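PDB 2FJK: fructose-bisphosphate aldolase from Thermus caldophilus, which belongs to the class II aldolases, enzymes built on a TIM-barrel fold, and holds 1,3-dihydroxyacetonephosphate in its pocket. Local coordinates for residues Ala32-Ala37 against Val44-Ser49; Ala76-His81 against Ile247-Thr252; Thr128-Leu133 against Val206-Ser211. All coordinates share one frame; numbering follows the deposited sequence.

Contact 1. Residues Ala32-Ala37 against Val44-Ser49; sequences AILEAA and VILALS
Ile33 pushes its CG2 methyl into the notch between Val44 and Leu46, and the rest of the contact is arranged around that fit. CG2 lies 3.6 Å from Leu46 CD2 and 3.8 Å from Val44 CG2, so one branch serves two strand residues. It can do so because CG2 is anti to its backbone N, while CG1 takes the place beside that N (chi1 -59°). Ile33 and Leu46 lie alongside each other with their chains running oppositely, whereas Val44 is set roughly perpendicular to Ile33. Leu34 leaves the helix more obliquely and contributes mostly its far end: CD2 comes 4.0 Å from Leu46 CD1 and 4.1 Å from Val44 CG1. The two methyls of Leu46 are thus shared out, CD2 to Ile33 and CD1 to Leu34. Val44 divides its branches in a similar way. With CG1 set between the backbone N and the carbonyl carbon (chi1 70°), that methyl meets Ala37 CB at 3.7 Å, and CG2 is turned to Ile33. No hydrogen bond links the two segments, and all five touching residues are buried.

The axes of 32-37 and 44-47 run antiparallel, at 176°, and approach to 9.3 Å, as expected within the beta-alpha-beta unit of strand 19-23, helix 27-38 and strand 44-47. Phe22 of strand 19-23 touches both Ile33 and Val44; Val75 of strand 75-78 touches Leu34 and Val44. Helix 50-68 adds Leu67 against Leu34 and Val64 against Leu46, while helix 277-299 covers Ala32 and Ala36.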
ATOM      1  N   ALA A  32       2.210  15.176 -13.376  1.00 19.00           N
ATOM      2  CA  ALA A  32       2.013  16.558 -13.814  1.00 18.73           C
ATOM      3  C   ALA A  32       0.851  17.207 -13.067  1.00 18.64           C
ATOM      4  O   ALA A  32       0.974  18.321 -12.544  1.00 17.55           O
ATOM      5  CB  ALA A  32       1.758  16.606 -15.319  1.00 18.66           C
ATOM      6  N   ILE A  33      -0.272  16.503 -13.015  1.00 14.57           N
ATOM      7  CA  ILE A  33      -1.437  17.022 -12.334  1.00 15.74           C
ATOM      8  C   ILE A  33      -1.182  17.288 -10.856  1.00 17.12           C
ATOM      9  O   ILE A  33      -1.464  18.383 -10.371  1.00 14.95           O
ATOM     10  CB  ILE A  33      -2.631  16.070 -12.445  1.00 15.15           C
ATOM     11  CG1 ILE A  33      -2.998  15.840 -13.917  1.00 15.35           C
ATOM     12  CG2 ILE A  33      -3.810  16.654 -11.698  1.00 17.99           C
ATOM     13  CD1 ILE A  33      -4.049  14.755 -14.102  1.00 11.11           C
ATOM     14  N   LEU A  34      -0.668  16.279 -10.147  1.00 18.42           N
ATOM     15  CA  LEU A  34      -0.391  16.395  -8.716  1.00 20.38           C
ATOM     16  C   LEU A  34       0.703  17.398  -8.362  1.00 21.67           C
ATOM     17  O   LEU A  34       0.631  18.061  -7.325  1.00 24.01           O
ATOM     18  CB  LEU A  34      -0.028  15.029  -8.124  1.00 18.11           C
ATOM     19  CG  LEU A  34      -1.172  14.017  -7.988  1.00 17.78           C
ATOM     20  CD1 LEU A  34      -0.671  12.769  -7.288  1.00 18.26           C
ATOM     21  CD2 LEU A  34      -2.317  14.638  -7.210  1.00 13.00           C
ATOM     22  N   GLU A  35       1.721  17.505  -9.206  1.00 21.72           N
ATOM     23  CA  GLU A  35       2.798  18.450  -8.942  1.00 22.37           C
ATOM     24  C   GLU A  35       2.233  19.854  -9.106  1.00 23.07           C
ATOM     25  O   GLU A  35       2.513  20.749  -8.294  1.00 21.66           O
ATOM     26  CB  GLU A  35       3.954  18.237  -9.908  1.00 22.81           C
ATOM     27  CG  GLU A  35       4.772  17.005  -9.612  1.00 26.81           C
ATOM     28  CD  GLU A  35       5.840  16.773 -10.653  1.00 27.08           C
ATOM     29  OE1 GLU A  35       6.453  17.768 -11.084  1.00 28.57           O
ATOM     30  OE2 GLU A  35       6.075  15.604 -11.025  1.00 28.50           O
ATOM     31  N   ALA A  36       1.437  20.039 -10.158  1.00 20.62           N
ATOM     32  CA  ALA A  36       0.807  21.327 -10.410  1.00 21.12           C
ATOM     33  C   ALA A  36      -0.025  21.659  -9.168  1.00 21.26           C
ATOM     34  O   ALA A  36      -0.083  22.807  -8.737  1.00 20.94           O
ATOM     35  CB  ALA A  36      -0.088  21.244 -11.647  1.00 20.87           C
ATOM     36  N   ALA A  37      -0.647  20.643  -8.584  1.00 19.60           N
ATOM     37  CA  ALA A  37      -1.452  20.842  -7.380  1.00 22.20           C
ATOM     38  C   ALA A  37      -0.589  21.232  -6.165  1.00 22.45           C
ATOM     39  O   ALA A  37      -0.972  22.115  -5.395  1.00 19.42           O
ATOM     40  CB  ALA A  37      -2.248  19.584  -7.068  1.00 21.52           C
ATOM     41  N   VAL A  44      -7.312  19.301  -5.668  1.00 19.00           N
ATOM     42  CA  VAL A  44      -7.412  18.783  -7.028  1.00 17.42           C
ATOM     43  C   VAL A  44      -8.153  17.453  -7.072  1.00 17.50           C
ATOM     44  O   VAL A  44      -8.222  16.731  -6.078  1.00 16.41           O
ATOM     45  CB  VAL A  44      -6.004  18.590  -7.662  1.00 18.64           C
ATOM     46  CG1 VAL A  44      -5.275  17.439  -6.987  1.00 14.69           C
ATOM     47  CG2 VAL A  44      -6.124  18.341  -9.169  1.00 18.00           C
ATOM     48  N   ILE A  45      -8.713  17.146  -8.236  1.00 17.38           N
ATOM     49  CA  ILE A  45      -9.442  15.908  -8.451  1.00 18.36           C
ATOM     50  C   ILE A  45      -8.796  15.120  -9.581  1.00 18.56           C
ATOM     51  O   ILE A  45      -8.581  15.649 -10.673  1.00 21.53           O
ATOM     52  CB  ILE A  45     -10.915  16.177  -8.835  1.00 19.06           C
ATOM     53  CG1 ILE A  45     -11.663  16.782  -7.644  1.00 19.45           C
ATOM     54  CG2 ILE A  45     -11.597  14.882  -9.259  1.00 16.97           C
ATOM     55  CD1 ILE A  45     -13.101  17.161  -7.951  1.00 18.59           C
ATOM     56  N   LEU A  46      -8.463  13.863  -9.314  1.00 18.31           N
ATOM     57  CA  LEU A  46      -7.890  13.004 -10.343  1.00 18.13           C
ATOM     58  C   LEU A  46      -9.067  12.242 -10.964  1.00 19.02           C
ATOM     59  O   LEU A  46      -9.745  11.458 -10.295  1.00 19.55           O
ATOM     60  CB  LEU A  46      -6.866  12.043  -9.729  1.00 17.86           C
ATOM     61  CG  LEU A  46      -5.611  12.736  -9.190  1.00 15.24           C
ATOM     62  CD1 LEU A  46      -4.593  11.715  -8.723  1.00 17.88           C
ATOM     63  CD2 LEU A  46      -5.009  13.570 -10.291  1.00 18.65           C
ATOM     64  N   ALA A  47      -9.326  12.503 -12.241  1.00 18.91           N
ATOM     65  CA  ALA A  47     -10.434  11.865 -12.941  1.00 18.13           C
ATOM     66  C   ALA A  47      -9.978  10.728 -13.836  1.00 17.80           C
ATOM     67  O   ALA A  47      -9.018  10.858 -14.596  1.00 18.36           O
ATOM     68  CB  ALA A  47     -11.204  12.909 -13.773  1.00 17.03           C
ATOM     69  N   LEU A  48     -10.666   9.603 -13.731  1.00 19.13           N
ATOM     70  CA  LEU A  48     -10.343   8.465 -14.558  1.00 20.84           C
ATOM     71  C   LEU A  48     -11.587   7.934 -15.253  1.00 20.98           C
ATOM     72  O   LEU A  48     -12.491   7.422 -14.610  1.00 20.05           O
ATOM     73  CB  LEU A  48      -9.718   7.347 -13.730  1.00 19.82           C
ATOM     74  CG  LEU A  48      -8.261   7.491 -13.305  1.00 21.14           C
ATOM     75  CD1 LEU A  48      -8.142   8.509 -12.167  1.00 20.68           C
ATOM     76  CD2 LEU A  48      -7.750   6.127 -12.866  1.00 19.62           C
ATOM     77  N   SER A  49     -11.619   8.039 -16.574  1.00 21.00           N
ATOM     78  CA  SER A  49     -12.753   7.536 -17.337  1.00 18.56           C
ATOM     79  C   SER A  49     -12.690   6.019 -17.269  1.00 19.39           C
ATOM     80  O   SER A  49     -11.790   5.443 -16.638  1.00 19.04           O
ATOM     81  CB  SER A  49     -12.635   7.972 -18.793  1.00 17.95           C
ATOM     82  OG  SER A  49     -11.525   7.318 -19.401  1.00 19.71           O
TER

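Contact 2. Residues Ala76-His81 against Ile247-Thr252; sequences AVHLDH and IAKINT. With 13P (1,3-dihydroxyacetonephosphate), chain E.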
ATOM      1  N   ALA A  76      -8.969  14.265  -4.587  1.00 23.84           N
ATOM      2  CA  ALA A  76     -10.081  13.330  -4.734  1.00 22.79           C
ATOM      3  C   ALA A  76      -9.845  12.516  -6.001  1.00 22.48           C
ATOM      4  O   ALA A  76      -9.310  13.028  -6.984  1.00 22.06           O
ATOM      5  CB  ALA A  76     -11.406  14.084  -4.842  1.00 21.48           C
ATOM      6  N   VAL A  77     -10.236  11.247  -5.964  1.00 22.13           N
ATOM      7  CA  VAL A  77     -10.102  10.355  -7.110  1.00 22.60           C
ATOM      8  C   VAL A  77     -11.524   9.976  -7.570  1.00 24.91           C
ATOM      9  O   VAL A  77     -12.212   9.206  -6.899  1.00 24.30           O
ATOM     10  CB  VAL A  77      -9.296   9.102  -6.713  1.00 21.38           C
ATOM     11  CG1 VAL A  77      -9.195   8.139  -7.887  1.00 20.64           C
ATOM     12  CG2 VAL A  77      -7.892   9.524  -6.231  1.00 20.44           C
ATOM     13  N   HIS A  78     -11.958  10.545  -8.703  1.00 26.63           N
ATOM     14  CA  HIS A  78     -13.305  10.314  -9.251  1.00 26.78           C
ATOM     15  C   HIS A  78     -13.367   9.450 -10.510  1.00 27.31           C
ATOM     16  O   HIS A  78     -12.470   9.501 -11.349  1.00 28.12           O
ATOM     17  CB  HIS A  78     -13.988  11.647  -9.581  1.00 28.10           C
ATOM     18  CG  HIS A  78     -14.286  12.498  -8.389  1.00 31.34           C
ATOM     19  ND1 HIS A  78     -15.346  13.379  -8.355  1.00 32.35           N
ATOM     20  CD2 HIS A  78     -13.657  12.622  -7.195  1.00 32.50           C
ATOM     21  CE1 HIS A  78     -15.362  14.004  -7.190  1.00 33.58           C
ATOM     22  NE2 HIS A  78     -14.348  13.563  -6.467  1.00 32.90           N
ATOM     23  N   LEU A  79     -14.454   8.689 -10.647  1.00 28.54           N
ATOM     24  CA  LEU A  79     -14.662   7.815 -11.799  1.00 28.92           C
ATOM     25  C   LEU A  79     -14.953   8.599 -13.087  1.00 30.62           C
ATOM     26  O   LEU A  79     -14.265   8.425 -14.081  1.00 31.89           O
ATOM     27  CB  LEU A  79     -15.795   6.820 -11.520  1.00 27.14           C
ATOM     28  CG  LEU A  79     -16.392   6.060 -12.718  1.00 26.52           C
ATOM     29  CD1 LEU A  79     -15.304   5.320 -13.489  1.00 23.29           C
ATOM     30  CD2 LEU A  79     -17.449   5.078 -12.218  1.00 24.45           C
ATOM     31  N   ASP A  80     -15.962   9.455 -13.095  1.00 30.30           N
ATOM     32  CA  ASP A  80     -16.238  10.225 -14.314  1.00 31.76           C
ATOM     33  C   ASP A  80     -16.985   9.438 -15.416  1.00 30.69           C
ATOM     34  O   ASP A  80     -16.419   8.576 -16.102  1.00 29.22           O
ATOM     35  CB  ASP A  80     -14.917  10.787 -14.875  1.00 31.87           C
ATOM     36  CG  ASP A  80     -15.124  11.824 -15.966  1.00 32.38           C
ATOM     37  OD1 ASP A  80     -15.941  12.746 -15.758  1.00 35.83           O
ATOM     38  OD2 ASP A  80     -14.460  11.728 -17.022  1.00 31.62           O
ATOM     39  N   HIS A  81     -18.267   9.748 -15.560  1.00 29.16           N
ATOM     40  CA  HIS A  81     -19.115   9.128 -16.565  1.00 28.50           C
ATOM     41  C   HIS A  81     -19.091   7.604 -16.530  1.00 28.05           C
ATOM     42  O   HIS A  81     -18.800   6.956 -17.541  1.00 25.09           O
ATOM     43  CB  HIS A  81     -18.707   9.629 -17.954  1.00 30.42           C
ATOM     44  CG  HIS A  81     -18.870  11.107 -18.130  1.00 32.49           C
ATOM     45  ND1 HIS A  81     -17.906  11.900 -18.713  1.00 35.46           N
ATOM     46  CD2 HIS A  81     -19.884  11.938 -17.791  1.00 33.48           C
ATOM     47  CE1 HIS A  81     -18.316  13.156 -18.722  1.00 34.69           C
ATOM     48  NE2 HIS A  81     -19.513  13.206 -18.169  1.00 34.89           N
ATOM     49  N   ILE A 247     -20.748  26.761 -10.304  1.00 24.04           N
ATOM     50  CA  ILE A 247     -19.968  25.652 -10.844  1.00 23.50           C
ATOM     51  C   ILE A 247     -18.764  25.505  -9.920  1.00 24.19           C
ATOM     52  O   ILE A 247     -17.919  26.394  -9.855  1.00 25.32           O
ATOM     53  CB  ILE A 247     -19.483  25.962 -12.292  1.00 21.44           C
ATOM     54  CG1 ILE A 247     -20.673  25.975 -13.259  1.00 19.48           C
ATOM     55  CG2 ILE A 247     -18.448  24.935 -12.735  1.00 19.19           C
ATOM     56  CD1 ILE A 247     -21.341  24.632 -13.442  1.00 17.65           C
ATOM     57  N   ALA A 248     -18.696  24.388  -9.203  1.00 25.87           N
ATOM     58  CA  ALA A 248     -17.604  24.143  -8.259  1.00 26.81           C
ATOM     59  C   ALA A 248     -16.540  23.159  -8.749  1.00 27.06           C
ATOM     60  O   ALA A 248     -15.417  23.132  -8.220  1.00 28.74           O
ATOM     61  CB  ALA A 248     -18.178  23.661  -6.928  1.00 26.89           C
ATOM     62  N   LYS A 249     -16.889  22.350  -9.743  1.00 25.79           N
ATOM     63  CA  LYS A 249     -15.971  21.364 -10.301  1.00 25.33           C
ATOM     64  C   LYS A 249     -15.929  21.463 -11.818  1.00 26.06           C
ATOM     65  O   LYS A 249     -16.966  21.416 -12.489  1.00 25.80           O
ATOM     66  CB  LYS A 249     -16.393  19.953  -9.898  1.00 25.70           C
ATOM     67  CG  LYS A 249     -15.726  18.867 -10.727  1.00 23.83           C
ATOM     68  CD  LYS A 249     -16.174  17.477 -10.298  1.00 24.19           C
ATOM     69  CE  LYS A 249     -15.606  16.416 -11.239  1.00 24.80           C
ATOM     70  NZ  LYS A 249     -15.833  15.053 -10.710  1.00 20.94           N
ATOM     71  N   ILE A 250     -14.721  21.585 -12.356  1.00 24.60           N
ATOM     72  CA  ILE A 250     -14.539  21.718 -13.789  1.00 25.09           C
ATOM     73  C   ILE A 250     -13.600  20.652 -14.341  1.00 25.24           C
ATOM     74  O   ILE A 250     -12.448  20.526 -13.913  1.00 23.53           O
ATOM     75  CB  ILE A 250     -13.986  23.110 -14.122  1.00 25.35           C
ATOM     76  CG1 ILE A 250     -14.795  24.168 -13.371  1.00 26.50           C
ATOM     77  CG2 ILE A 250     -14.078  23.363 -15.609  1.00 24.99           C
ATOM     78  CD1 ILE A 250     -14.245  25.558 -13.501  1.00 28.00           C
ATOM     79  N   ASN A 251     -14.101  19.885 -15.304  1.00 24.14           N
ATOM     80  CA  ASN A 251     -13.323  18.822 -15.919  1.00 22.97           C
ATOM     81  C   ASN A 251     -12.531  19.290 -17.135  1.00 22.04           C
ATOM     82  O   ASN A 251     -13.050  20.016 -17.986  1.00 22.09           O
ATOM     83  CB  ASN A 251     -14.250  17.681 -16.320  1.00 24.55           C
ATOM     84  CG  ASN A 251     -14.357  16.605 -15.255  1.00 27.64           C
ATOM     85  OD1 ASN A 251     -13.725  15.546 -15.360  1.00 31.44           O
ATOM     86  ND2 ASN A 251     -15.158  16.864 -14.224  1.00 27.66           N
ATOM     87  N   THR A 252     -11.274  18.855 -17.212  1.00 21.91           N
ATOM     88  CA  THR A 252     -10.378  19.192 -18.325  1.00 21.58           C
ATOM     89  C   THR A 252      -9.657  17.934 -18.790  1.00 22.00           C
ATOM     90  O   THR A 252      -8.986  17.271 -17.997  1.00 20.69           O
ATOM     91  CB  THR A 252      -9.300  20.212 -17.907  1.00 20.95           C
ATOM     92  OG1 THR A 252      -9.930  21.361 -17.344  1.00 22.46           O
ATOM     93  CG2 THR A 252      -8.462  20.638 -19.119  1.00 21.47           C
TER
HETATM   94  P   13P E1063     -12.973  17.803 -22.591  0.70 20.45           P
HETATM   95  O1P 13P E1063     -12.821  16.874 -23.890  0.70 21.08           O
HETATM   96  O2P 13P E1063     -13.660  19.144 -23.078  0.70 23.94           O
HETATM   97  O3P 13P E1063     -11.557  18.118 -22.018  0.70 19.39           O
HETATM   98  O1  13P E1063     -13.864  17.018 -21.509  0.70 24.31           O
HETATM   99  C1  13P E1063     -13.580  17.204 -20.124  0.70 28.71           C
HETATM  100  C2  13P E1063     -14.739  16.578 -19.391  0.70 31.40           C
HETATM  101  O2  13P E1063     -15.886  16.901 -19.691  0.70 34.55           O
HETATM  102  C3  13P E1063     -14.503  15.550 -18.285  0.70 32.96           C
HETATM  103  O3  13P E1063     -15.743  15.018 -17.829  0.70 34.00           O
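His78 meets Lys249 first in the segment: Lys249 NZ gives a hydrogen bond of 2.9 Å to His78 ND1. The bond is bent with respect to the ring, since NZ stands 38° out of the imidazole plane and approaches ND1 obliquely. Lys249 gets there by stretching fully, with CG anti to its backbone N (chi1 165°) and the chain extended all the way to NZ, so that it meets the histidine head-on from across the barrel. The same NZ forms a salt bridge with Glu130 OE1, which would pair the probable ammonium charge with a carboxylate as well as the imidazole nitrogen. The ring's NE2 is weakly hydrogen-bonded to Thr4 O.

Strands 75-78 and 247-252 are not neighbours in the parallel sheet; strands 44-47 and 19-23 lie between them. Their side chains therefore meet across the interior of the TIM barrel, with Asp80 and Asn251 at the C-terminal end of the strands, beside 1,3-dihydroxyacetonephosphate.

Beyond the strand end the chain reaches Asp80. Its carboxylate confronts the amide of Asn251, the two flat groups lying nearly parallel, and Asp80 OD1 is 3.6 Å from Asn251 OD1 with no bond between these two oxygens. O3 of 1,3-dihydroxyacetonephosphate donates to Asp80 OD1 over 3.1 Å, while Asn251 is merely close to the C3 end of the ligand. That carboxylate oxygen also takes a weak hydrogen bond from His208 NE2.

At His81, next in line, Asp80 OD1 stands 3.6 Å above one face of the ring, toward its rim, and the ring also meets those of His178 and His208, two further pocket residues.

Contact 3. Residues Thr128-Leu133 against Val206-Ser211; sequences TVEAEL and VLHGAS. With 13P (1,3-dihydroxyacetonephosphate), chain E.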
ATOM      1  N   THR A 128     -18.581   9.479  -2.316  1.00 20.53           N
ATOM      2  CA  THR A 128     -19.573  10.423  -2.828  1.00 21.40           C
ATOM      3  C   THR A 128     -19.980  10.107  -4.268  1.00 21.71           C
ATOM      4  O   THR A 128     -19.290   9.384  -4.991  1.00 19.34           O
ATOM      5  CB  THR A 128     -19.081  11.881  -2.765  1.00 21.59           C
ATOM      6  OG1 THR A 128     -17.818  11.995  -3.427  1.00 22.19           O
ATOM      7  CG2 THR A 128     -18.963  12.337  -1.315  1.00 23.50           C
ATOM      8  N   VAL A 129     -21.105  10.668  -4.684  1.00 23.61           N
ATOM      9  CA  VAL A 129     -21.627  10.403  -6.016  1.00 24.58           C
ATOM     10  C   VAL A 129     -22.000  11.640  -6.807  1.00 25.76           C
ATOM     11  O   VAL A 129     -22.661  12.547  -6.297  1.00 24.18           O
ATOM     12  CB  VAL A 129     -22.879   9.511  -5.933  1.00 25.50           C
ATOM     13  CG1 VAL A 129     -23.525   9.367  -7.302  1.00 26.38           C
ATOM     14  CG2 VAL A 129     -22.500   8.156  -5.389  1.00 24.64           C
ATOM     15  N   GLU A 130     -21.556  11.674  -8.058  1.00 24.86           N
ATOM     16  CA  GLU A 130     -21.894  12.770  -8.946  1.00 26.01           C
ATOM     17  C   GLU A 130     -22.897  12.182  -9.934  1.00 26.26           C
ATOM     18  O   GLU A 130     -22.786  11.018 -10.319  1.00 25.60           O
ATOM     19  CB  GLU A 130     -20.672  13.269  -9.722  1.00 25.05           C
ATOM     20  CG  GLU A 130     -20.990  14.493 -10.570  1.00 27.13           C
ATOM     21  CD  GLU A 130     -19.836  14.938 -11.447  1.00 28.24           C
ATOM     22  OE1 GLU A 130     -18.714  15.107 -10.927  1.00 27.97           O
ATOM     23  OE2 GLU A 130     -20.058  15.129 -12.660  1.00 26.56           O
ATOM     24  N   ALA A 131     -23.880  12.973 -10.331  1.00 27.58           N
ATOM     25  CA  ALA A 131     -24.869  12.501 -11.288  1.00 28.98           C
ATOM     26  C   ALA A 131     -25.139  13.614 -12.281  1.00 29.41           C
ATOM     27  O   ALA A 131     -24.951  14.789 -11.968  1.00 30.03           O
ATOM     28  CB  ALA A 131     -26.148  12.115 -10.567  1.00 29.91           C
ATOM     29  N   GLU A 132     -25.567  13.258 -13.484  1.00 29.98           N
ATOM     30  CA  GLU A 132     -25.850  14.291 -14.461  1.00 32.68           C
ATOM     31  C   GLU A 132     -27.254  14.222 -15.036  1.00 33.07           C
ATOM     32  O   GLU A 132     -27.805  13.145 -15.259  1.00 32.59           O
ATOM     33  CB  GLU A 132     -24.805  14.271 -15.586  1.00 32.50           C
ATOM     34  CG  GLU A 132     -24.673  12.969 -16.343  1.00 34.02           C
ATOM     35  CD  GLU A 132     -23.414  12.938 -17.211  1.00 35.55           C
ATOM     36  OE1 GLU A 132     -23.218  13.862 -18.039  1.00 31.06           O
ATOM     37  OE2 GLU A 132     -22.618  11.984 -17.059  1.00 34.76           O
ATOM     38  N   LEU A 133     -27.825  15.402 -15.247  1.00 34.10           N
ATOM     39  CA  LEU A 133     -29.157  15.552 -15.811  1.00 35.88           C
ATOM     40  C   LEU A 133     -29.003  16.450 -17.033  1.00 37.69           C
ATOM     41  O   LEU A 133     -28.438  17.544 -16.941  1.00 37.11           O
ATOM     42  CB  LEU A 133     -30.083  16.212 -14.793  1.00 35.35           C
ATOM     43  CG  LEU A 133     -31.560  16.325 -15.157  1.00 35.55           C
ATOM     44  CD1 LEU A 133     -32.153  14.933 -15.460  1.00 33.10           C
ATOM     45  CD2 LEU A 133     -32.286  16.988 -13.996  1.00 35.17           C
ATOM     46  N   VAL A 206     -21.283  20.770 -11.306  1.00 25.29           N
ATOM     47  CA  VAL A 206     -20.163  20.276 -12.099  1.00 24.49           C
ATOM     48  C   VAL A 206     -20.263  20.579 -13.587  1.00 25.72           C
ATOM     49  O   VAL A 206     -21.313  20.393 -14.205  1.00 26.95           O
ATOM     50  CB  VAL A 206     -20.025  18.759 -11.928  1.00 22.86           C
ATOM     51  CG1 VAL A 206     -18.709  18.280 -12.538  1.00 19.79           C
ATOM     52  CG2 VAL A 206     -20.125  18.413 -10.460  1.00 19.24           C
ATOM     53  N   LEU A 207     -19.149  21.021 -14.162  1.00 25.16           N
ATOM     54  CA  LEU A 207     -19.100  21.366 -15.574  1.00 25.03           C
ATOM     55  C   LEU A 207     -18.114  20.503 -16.361  1.00 24.94           C
ATOM     56  O   LEU A 207     -16.906  20.620 -16.189  1.00 23.71           O
ATOM     57  CB  LEU A 207     -18.710  22.839 -15.722  1.00 25.58           C
ATOM     58  CG  LEU A 207     -18.805  23.467 -17.111  1.00 25.14           C
ATOM     59  CD1 LEU A 207     -20.257  23.436 -17.572  1.00 25.35           C
ATOM     60  CD2 LEU A 207     -18.291  24.898 -17.060  1.00 25.54           C
ATOM     61  N   HIS A 208     -18.635  19.637 -17.227  1.00 24.56           N
ATOM     62  CA  HIS A 208     -17.782  18.788 -18.050  1.00 24.33           C
ATOM     63  C   HIS A 208     -17.577  19.410 -19.419  1.00 23.26           C
ATOM     64  O   HIS A 208     -18.142  20.457 -19.717  1.00 21.81           O
ATOM     65  CB  HIS A 208     -18.380  17.388 -18.209  1.00 24.00           C
ATOM     66  CG  HIS A 208     -18.311  16.563 -16.965  1.00 25.25           C
ATOM     67  ND1 HIS A 208     -19.269  16.622 -15.977  1.00 25.53           N
ATOM     68  CD2 HIS A 208     -17.373  15.688 -16.529  1.00 24.49           C
ATOM     69  CE1 HIS A 208     -18.926  15.817 -14.988  1.00 24.03           C
ATOM     70  NE2 HIS A 208     -17.780  15.239 -15.297  1.00 22.49           N
ATOM     71  N   GLY A 209     -16.763  18.752 -20.243  1.00 23.70           N
ATOM     72  CA  GLY A 209     -16.482  19.244 -21.578  1.00 25.26           C
ATOM     73  C   GLY A 209     -16.109  20.706 -21.521  1.00 25.79           C
ATOM     74  O   GLY A 209     -16.545  21.504 -22.355  1.00 25.12           O
ATOM     75  N   ALA A 210     -15.275  21.054 -20.544  1.00 25.90           N
ATOM     76  CA  ALA A 210     -14.891  22.444 -20.355  1.00 26.13           C
ATOM     77  C   ALA A 210     -13.514  22.864 -20.838  1.00 25.66           C
ATOM     78  O   ALA A 210     -13.041  23.929 -20.459  1.00 26.89           O
ATOM     79  CB  ALA A 210     -15.062  22.826 -18.883  1.00 23.78           C
ATOM     80  N   SER A 211     -12.866  22.059 -21.672  1.00 26.30           N
ATOM     81  CA  SER A 211     -11.547  22.445 -22.171  1.00 27.01           C
ATOM     82  C   SER A 211     -11.616  23.786 -22.916  1.00 28.02           C
ATOM     83  O   SER A 211     -12.655  24.151 -23.464  1.00 27.35           O
ATOM     84  CB  SER A 211     -10.976  21.373 -23.103  1.00 26.52           C
ATOM     85  OG  SER A 211     -10.269  20.380 -22.377  1.00 28.21           O
TER
HETATM   86  P   13P E1063     -12.973  17.803 -22.591  0.70 20.45           P
HETATM   87  O1P 13P E1063     -12.821  16.874 -23.890  0.70 21.08           O
HETATM   88  O2P 13P E1063     -13.660  19.144 -23.078  0.70 23.94           O
HETATM   89  O3P 13P E1063     -11.557  18.118 -22.018  0.70 19.39           O
HETATM   90  O1  13P E1063     -13.864  17.018 -21.509  0.70 24.31           O
HETATM   91  C1  13P E1063     -13.580  17.204 -20.124  0.70 28.71           C
HETATM   92  C2  13P E1063     -14.739  16.578 -19.391  0.70 31.40           C
HETATM   93  O2  13P E1063     -15.886  16.901 -19.691  0.70 34.55           O
HETATM   94  C3  13P E1063     -14.503  15.550 -18.285  0.70 32.96           C
HETATM   95  O3  13P E1063     -15.743  15.018 -17.829  0.70 34.00           O
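The carboxylate carbon of Glu130, CD, lies at the edge of the His208 ring and in its plane, the two flat groups being turned 47° against each other. This approach is too tight in the model for its details to be trusted, and no hydrogen bond is assigned. O2 of 1,3-dihydroxyacetonephosphate is also at that ring's edge, but the ligand lies too near His208 and Gly209 in the model, so its placement there is doubtful. The ring of His81 meets the His208 ring at about 45°. Both methyls of Val206 pack on the carboxylate, with CG2 3.6 Å from Glu130 CD. Glu130 spans the gap as an extended chain, CG anti to its backbone N (chi1 -175°).

After strand 205-207 the chain turns through Gly209, at positive phi, to the phosphate. There Ser211 OG donates to O3P of the ligand over 2.6 Å, and Ser211 N makes a weak bond of 3.3 Å to O2P.

Glu130 is buried against the two methyls of Val206 and gets no hydrogen bond from segment 206-211, so its charge is probably balanced mainly by the salt bridge from Lys249 NZ to OE1.

Contacts 1 and 2, with centres about 10 Å apart, are joined through neighbouring strands: Leu46 O lies 2.9 Å from His78 N, a probable backbone hydrogen bond. Contacts 2 and 3 are closer still, about 6 Å between centres, and linked, among other places, by the probable bond of Leu207 N to Lys249 O (2.8 Å), by the Lys249-Glu130 salt bridge and where Asp80 touches His208. Both line the pocket of 1,3-dihydroxyacetonephosphate, contact 2 at its O3 end and contact 3 at its phosphate as well. Contact 1 does not touch contact 3, and joins the outer helix layer to the barrel strands, the Ile33 side chain being about 11 Å from the ligand.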